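Local coordinates for protein collagen adhesin (Enterococcus faecalis, PDB 2OKM) that probably binds collagen at the enterococcal cell surface, this chain being the N2 subdomain of the cell-wall-anchored adhesin ACE, at residues Y8-L13 / F23-L28; E35-A40 / Y124-Q129. All blocks are in the same frame, centred on the assembly; numbering follows the deposited sequence.

Contact 1 of 2, residues Y8-L13 / F23-L28; sequences YKVGDL and FLNVNL
Tyr8 lays one face of its ring over the side chain of Asn25, its partner in a hydrogen-bonded pair of an antiparallel beta hairpin. Ring and amide planes are 19° apart, so the two flat groups stack: Asn25 ND2 comes within 3.2 Å of Tyr8 CE2, above the plane and toward the rim, and Asn25 CB makes a CH-pi contact, 3.6 Å from the ring centroid. Tyr8 CG stands between its backbone N and carbonyl carbon (chi1 73°), which leans the ring toward the neighbouring strand, so that its face comes to rest against the Asn25 side chain. Asparagine suits the spot because its flat amide can lie under a ring while ND2 still gives a weak hydrogen bond to Tyr8 O, an oxygen already bound by Asn25 N at 2.9 Å. Leu28 CD2 touches the ring edge near its plane, 3.6 Å from Tyr8 OH.

On the same face, Val10 CG2 packs on Phe23 CB at 4.2 Å, and Val10 O, which accepts from Phe23 N, lies in plane at the edge of the Phe23 ring. The other face is buried: Lys9 runs its methylenes beside Leu24, with CD 3.6 Å from Leu24 CD2, and carries NZ onward to Tyr106 OH. Leu24 packs there on Phe88 and Leu90 of strand 87-92, while strand 19-26 is hydrogen-bonded on its other edge to strand 101-110.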
loop_
_atom_site.group_PDB
_atom_site.type_symbol
_atom_site.label_atom_id
_atom_site.label_comp_id
_atom_site.label_asym_id
_atom_site.label_seq_id
_atom_site.Cartn_x
_atom_site.Cartn_y
_atom_site.Cartn_z
ATOM N N TYR A 8 -6.145 -3.514 -3.606
ATOM C CA TYR A 8 -7.143 -3.065 -2.664
ATOM C C TYR A 8 -6.458 -2.617 -1.395
ATOM O O TYR A 8 -5.332 -3.026 -1.088
ATOM C CB TYR A 8 -8.209 -4.135 -2.375
ATOM C CG TYR A 8 -7.789 -5.301 -1.520
ATOM C CD1 TYR A 8 -7.176 -6.418 -2.082
ATOM C CD2 TYR A 8 -8.063 -5.316 -0.151
ATOM C CE1 TYR A 8 -6.855 -7.525 -1.303
ATOM C CE2 TYR A 8 -7.745 -6.416 0.633
ATOM C CZ TYR A 8 -7.146 -7.517 0.050
ATOM O OH TYR A 8 -6.850 -8.614 0.821
ATOM N N LYS A 9 -7.152 -1.761 -0.663
ATOM C CA LYS A 9 -6.618 -1.210 0.555
ATOM C C LYS A 9 -7.632 -1.266 1.686
ATOM O O LYS A 9 -8.809 -0.940 1.496
ATOM C CB LYS A 9 -6.223 0.226 0.268
ATOM C CG LYS A 9 -5.768 0.984 1.444
ATOM C CD LYS A 9 -5.485 2.368 0.984
ATOM C CE LYS A 9 -5.569 3.234 2.150
ATOM N NZ LYS A 9 -4.522 2.870 3.127
ATOM N N VAL A 10 -7.170 -1.701 2.855
ATOM C CA VAL A 10 -8.015 -1.777 4.042
ATOM C C VAL A 10 -7.193 -1.400 5.262
ATOM O O VAL A 10 -5.971 -1.284 5.198
ATOM C CB VAL A 10 -8.579 -3.199 4.272
ATOM C CG1 VAL A 10 -9.576 -3.539 3.186
ATOM C CG2 VAL A 10 -7.440 -4.217 4.294
ATOM N N GLY A 11 -7.874 -1.206 6.379
ATOM C CA GLY A 11 -7.183 -0.869 7.604
ATOM C C GLY A 11 -7.997 -1.314 8.799
ATOM O O GLY A 11 -9.145 -1.741 8.653
ATOM N N ASP A 12 -7.393 -1.237 9.978
ATOM C CA ASP A 12 -8.086 -1.595 11.206
ATOM C C ASP A 12 -7.459 -0.861 12.381
ATOM O O ASP A 12 -6.445 -0.176 12.227
ATOM C CB ASP A 12 -8.066 -3.116 11.442
ATOM C CG ASP A 12 -6.670 -3.674 11.635
ATOM O OD1 ASP A 12 -5.888 -3.092 12.414
ATOM O OD2 ASP A 12 -6.360 -4.719 11.018
ATOM N N LEU A 13 -8.077 -0.993 13.549
ATOM C CA LEU A 13 -7.585 -0.341 14.757
ATOM C C LEU A 13 -7.061 -1.375 15.757
ATOM O O LEU A 13 -7.200 -1.213 16.970
ATOM C CB LEU A 13 -8.712 0.473 15.401
ATOM C CG LEU A 13 -9.439 1.470 14.495
ATOM C CD1 LEU A 13 -10.552 2.142 15.277
ATOM C CD2 LEU A 13 -8.457 2.507 13.962
ATOM N N PHE A 23 -3.175 -1.279 5.153
ATOM C CA PHE A 23 -2.637 -2.343 4.315
ATOM C C PHE A 23 -2.853 -2.055 2.836
ATOM O O PHE A 23 -3.976 -1.774 2.408
ATOM C CB PHE A 23 -3.324 -3.679 4.629
ATOM C CG PHE A 23 -3.267 -4.085 6.079
ATOM C CD1 PHE A 23 -4.099 -3.489 7.019
ATOM C CD2 PHE A 23 -2.397 -5.089 6.497
ATOM C CE1 PHE A 23 -4.068 -3.885 8.359
ATOM C CE2 PHE A 23 -2.358 -5.494 7.835
ATOM C CZ PHE A 23 -3.197 -4.890 8.764
ATOM N N LEU A 24 -1.775 -2.123 2.061
ATOM C CA LEU A 24 -1.859 -1.938 0.618
ATOM C C LEU A 24 -1.616 -3.342 0.076
ATOM O O LEU A 24 -0.522 -3.883 0.204
ATOM C CB LEU A 24 -0.775 -0.973 0.128
ATOM C CG LEU A 24 -0.738 0.387 0.833
ATOM C CD1 LEU A 24 0.365 1.220 0.209
ATOM C CD2 LEU A 24 -2.081 1.106 0.711
ATOM N N ASN A 25 -2.651 -3.935 -0.512
ATOM C CA ASN A 25 -2.570 -5.299 -1.031
ATOM C C ASN A 25 -2.376 -5.295 -2.531
ATOM O O ASN A 25 -3.311 -5.071 -3.296
ATOM C CB ASN A 25 -3.840 -6.037 -0.642
ATOM C CG ASN A 25 -3.994 -6.135 0.859
ATOM O OD1 ASN A 25 -3.333 -6.944 1.506
ATOM N ND2 ASN A 25 -4.849 -5.290 1.423
ATOM N N VAL A 26 -1.143 -5.566 -2.940
ATOM C CA VAL A 26 -0.774 -5.523 -4.342
ATOM C C VAL A 26 -0.532 -6.855 -5.043
ATOM O O VAL A 26 0.336 -7.633 -4.644
ATOM C CB VAL A 26 0.498 -4.656 -4.505
ATOM C CG1 VAL A 26 0.803 -4.433 -5.981
ATOM C CG2 VAL A 26 0.319 -3.334 -3.766
ATOM N N ASN A 27 -1.308 -7.099 -6.096
ATOM C CA ASN A 27 -1.168 -8.293 -6.920
ATOM C C ASN A 27 -1.140 -9.599 -6.118
ATOM O O ASN A 27 -0.264 -10.438 -6.318
ATOM C CB ASN A 27 0.112 -8.138 -7.755
ATOM C CG ASN A 27 0.206 -9.134 -8.889
ATOM O OD1 ASN A 27 -0.806 -9.620 -9.396
ATOM N ND2 ASN A 27 1.432 -9.424 -9.312
ATOM N N LEU A 28 -2.110 -9.778 -5.223
ATOM C CA LEU A 28 -2.157 -10.984 -4.402
ATOM C C LEU A 28 -2.267 -12.267 -5.225
ATOM O O LEU A 28 -1.821 -13.329 -4.787
ATOM C CB LEU A 28 -3.307 -10.903 -3.387
ATOM C CG LEU A 28 -2.995 -10.184 -2.065
ATOM C CD1 LEU A 28 -2.433 -8.805 -2.326
ATOM C CD2 LEU A 28 -4.258 -10.105 -1.218
#

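Contact 2 of 2, residues E35-A40 / Y124-Q129; sequences EDISIA and YDINYQ
Glu35 reaches across to Gln129 just before strand 37-43, which pairs antiparallel with strand 119-128 in a five-stranded sheet of the adhesin's collagen-binding domain. From CB, with CG set between the backbone N and carbonyl carbon (chi1 56°), the chain extends over the other segment: CG and CD both lie 3.4 Å from Gln129 CB, OE2 approaches Tyr128 C, and OE1 accepts a weak hydrogen bond from Gln129 NE2 at 3.0 Å. Carboxylate and amide planes stand 78° apart. The N-H...O angle of 131° is far from straight. Two long polar chains suit this partly exposed end, where the methylene groups pack crosswise and the carboxylate and amide still reach each other through one weak bond. Water 1 spans the widened backbones, donating to Glu35 O and accepting from Gln129 N.

Farther along, Ser38 with Asn127 and Ala40 with Asp125 form hydrogen-bonded pairs; Ser38 N to Asn127 O is nearly straight. The polar or small residues share one face, on which Asn127 OD1 turns to Asn137 of strand 136-145. On the buried face, Ile126 points the same way as Ile37 and Ile39 and fits beside both: its CD1 is 3.7 Å from Ile37 CG2, and its CG1 is 3.7 Å from Ile39 CG1. Branched, apolar isoleucines suit this interior, into which Phe7 also packs. Ser38 O is gripped by Asn127 N at 2.9 Å and also accepts from water 2, which in turn accepts from Asn127 ND2.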
loop_
_atom_site.group_PDB
_atom_site.type_symbol
_atom_site.label_atom_id
_atom_site.label_comp_id
_atom_site.label_asym_id
_atom_site.label_seq_id
_atom_site.Cartn_x
_atom_site.Cartn_y
_atom_site.Cartn_z
ATOM N N GLU A 35 4.369 -3.176 -16.848
ATOM C CA GLU A 35 4.964 -1.895 -16.502
ATOM C C GLU A 35 5.013 -1.769 -14.990
ATOM O O GLU A 35 4.529 -2.647 -14.271
ATOM C CB GLU A 35 4.143 -0.738 -17.079
ATOM C CG GLU A 35 2.683 -0.738 -16.657
ATOM C CD GLU A 35 1.948 0.522 -17.081
ATOM O OE1 GLU A 35 2.227 1.035 -18.188
ATOM O OE2 GLU A 35 1.083 0.994 -16.313
ATOM N N ASP A 36 5.612 -0.684 -14.511
ATOM C CA ASP A 36 5.700 -0.451 -13.075
ATOM C C ASP A 36 4.286 -0.295 -12.537
ATOM O O ASP A 36 3.346 -0.054 -13.294
ATOM C CB ASP A 36 6.446 0.851 -12.756
ATOM C CG ASP A 36 7.893 0.843 -13.201
ATOM O OD1 ASP A 36 8.454 -0.237 -13.471
ATOM O OD2 ASP A 36 8.477 1.944 -13.256
ATOM N N ILE A 37 4.149 -0.437 -11.225
ATOM C CA ILE A 37 2.868 -0.255 -10.554
ATOM C C ILE A 37 3.093 1.032 -9.775
ATOM O O ILE A 37 4.029 1.113 -8.983
ATOM C CB ILE A 37 2.577 -1.381 -9.549
ATOM C CG1 ILE A 37 2.544 -2.730 -10.268
ATOM C CG2 ILE A 37 1.246 -1.111 -8.847
ATOM C CD1 ILE A 37 2.537 -3.919 -9.323
ATOM N N SER A 38 2.248 2.035 -9.997
ATOM C CA SER A 38 2.418 3.314 -9.317
ATOM C C SER A 38 1.197 3.708 -8.510
ATOM O O SER A 38 0.101 3.823 -9.049
ATOM C CB SER A 38 2.727 4.412 -10.339
ATOM O OG SER A 38 3.886 4.092 -11.088
ATOM N N ILE A 39 1.401 3.926 -7.214
ATOM C CA ILE A 39 0.322 4.314 -6.316
ATOM C C ILE A 39 0.529 5.727 -5.787
ATOM O O ILE A 39 1.612 6.064 -5.311
ATOM C CB ILE A 39 0.248 3.371 -5.092
ATOM C CG1 ILE A 39 0.017 1.931 -5.548
ATOM C CG2 ILE A 39 -0.864 3.830 -4.149
ATOM C CD1 ILE A 39 0.065 0.923 -4.417
ATOM N N ALA A 40 -0.508 6.555 -5.893
ATOM C CA ALA A 40 -0.465 7.914 -5.363
ATOM C C ALA A 40 -1.432 7.844 -4.188
ATOM O O ALA A 40 -2.634 7.645 -4.377
ATOM C CB ALA A 40 -0.958 8.917 -6.399
ATOM N N TYR A 124 -6.493 6.677 -2.726
ATOM C CA TYR A 124 -5.399 6.313 -3.602
ATOM C C TYR A 124 -5.783 6.377 -5.068
ATOM O O TYR A 124 -6.959 6.365 -5.421
ATOM C CB TYR A 124 -4.894 4.901 -3.253
ATOM C CG TYR A 124 -5.902 3.803 -3.537
ATOM C CD1 TYR A 124 -6.093 3.326 -4.834
ATOM C CD2 TYR A 124 -6.686 3.263 -2.517
ATOM C CE1 TYR A 124 -7.044 2.337 -5.111
ATOM C CE2 TYR A 124 -7.640 2.276 -2.785
ATOM C CZ TYR A 124 -7.813 1.822 -4.081
ATOM O OH TYR A 124 -8.774 0.869 -4.357
ATOM N N ASP A 125 -4.757 6.459 -5.905
ATOM C CA ASP A 125 -4.897 6.474 -7.355
ATOM C C ASP A 125 -3.785 5.526 -7.774
ATOM O O ASP A 125 -2.619 5.769 -7.485
ATOM C CB ASP A 125 -4.632 7.865 -7.917
ATOM C CG ASP A 125 -4.687 7.902 -9.437
ATOM O OD1 ASP A 125 -3.936 8.711 -10.032
ATOM O OD2 ASP A 125 -5.488 7.148 -10.040
ATOM N N ILE A 126 -4.140 4.427 -8.424
ATOM C CA ILE A 126 -3.119 3.474 -8.835
ATOM C C ILE A 126 -3.142 3.239 -10.335
ATOM O O ILE A 126 -4.203 3.143 -10.943
ATOM C CB ILE A 126 -3.281 2.118 -8.102
ATOM C CG1 ILE A 126 -2.127 1.185 -8.475
ATOM C CG2 ILE A 126 -4.619 1.484 -8.453
ATOM C CD1 ILE A 126 -2.162 -0.145 -7.742
ATOM N N ASN A 127 -1.949 3.173 -10.921
ATOM C CA ASN A 127 -1.776 2.930 -12.349
ATOM C C ASN A 127 -0.995 1.633 -12.516
ATOM O O ASN A 127 0.016 1.426 -11.849
ATOM C CB ASN A 127 -0.985 4.077 -12.991
ATOM C CG ASN A 127 -1.824 5.324 -13.197
ATOM O OD1 ASN A 127 -2.733 5.343 -14.032
ATOM N ND2 ASN A 127 -1.529 6.373 -12.434
ATOM N N TYR A 128 -1.475 0.756 -13.392
ATOM C CA TYR A 128 -0.797 -0.511 -13.646
ATOM C C TYR A 128 -1.261 -1.093 -14.979
ATOM O O TYR A 128 -2.243 -0.629 -15.554
ATOM C CB TYR A 128 -1.066 -1.501 -12.504
ATOM C CG TYR A 128 -2.508 -1.941 -12.354
ATOM C CD1 TYR A 128 -3.002 -3.039 -13.059
ATOM C CD2 TYR A 128 -3.371 -1.276 -11.484
ATOM C CE1 TYR A 128 -4.321 -3.466 -12.892
ATOM C CE2 TYR A 128 -4.689 -1.693 -11.313
ATOM C CZ TYR A 128 -5.156 -2.789 -12.018
ATOM O OH TYR A 128 -6.454 -3.211 -11.836
ATOM N N GLN A 129 -0.547 -2.098 -15.475
ATOM C CA GLN A 129 -0.916 -2.723 -16.740
ATOM C C GLN A 129 -0.584 -4.208 -16.730
ATOM O O GLN A 129 0.536 -4.602 -16.405
ATOM C CB GLN A 129 -0.200 -2.035 -17.909
ATOM C CG GLN A 129 -0.641 -2.537 -19.281
ATOM C CD GLN A 129 -0.108 -1.690 -20.425
ATOM O OE1 GLN A 129 -0.396 -1.957 -21.592
ATOM N NE2 GLN A 129 0.668 -0.664 -20.096
HETATM O O HOH W 1 1.871 -2.429 -13.776
HETATM O O HOH W 2 -0.605 6.775 -9.751
#

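How the contacts relate
From the N terminus, the chain first runs out along strand 7-12 and returns along strand 19-26, so contact 1 closes a short hairpin. A connecting loop then leads into strand 37-43, the next strand in the chain, on which the first half of contact 2 lies, but the partner of that strand arrives only after a long excursion through both sheets, with strand 119-128. The contacts thus follow in series, neither nested nor crossed: one is local, the other long-range. Each lies in a different antiparallel sheet, and their buried faces meet: Val26 CG1 packs on Ile37 CD1 at 3.8 Å, and Lys9 CD lies 3.8 Å from Tyr124 CD2, joining the two sheets through the core.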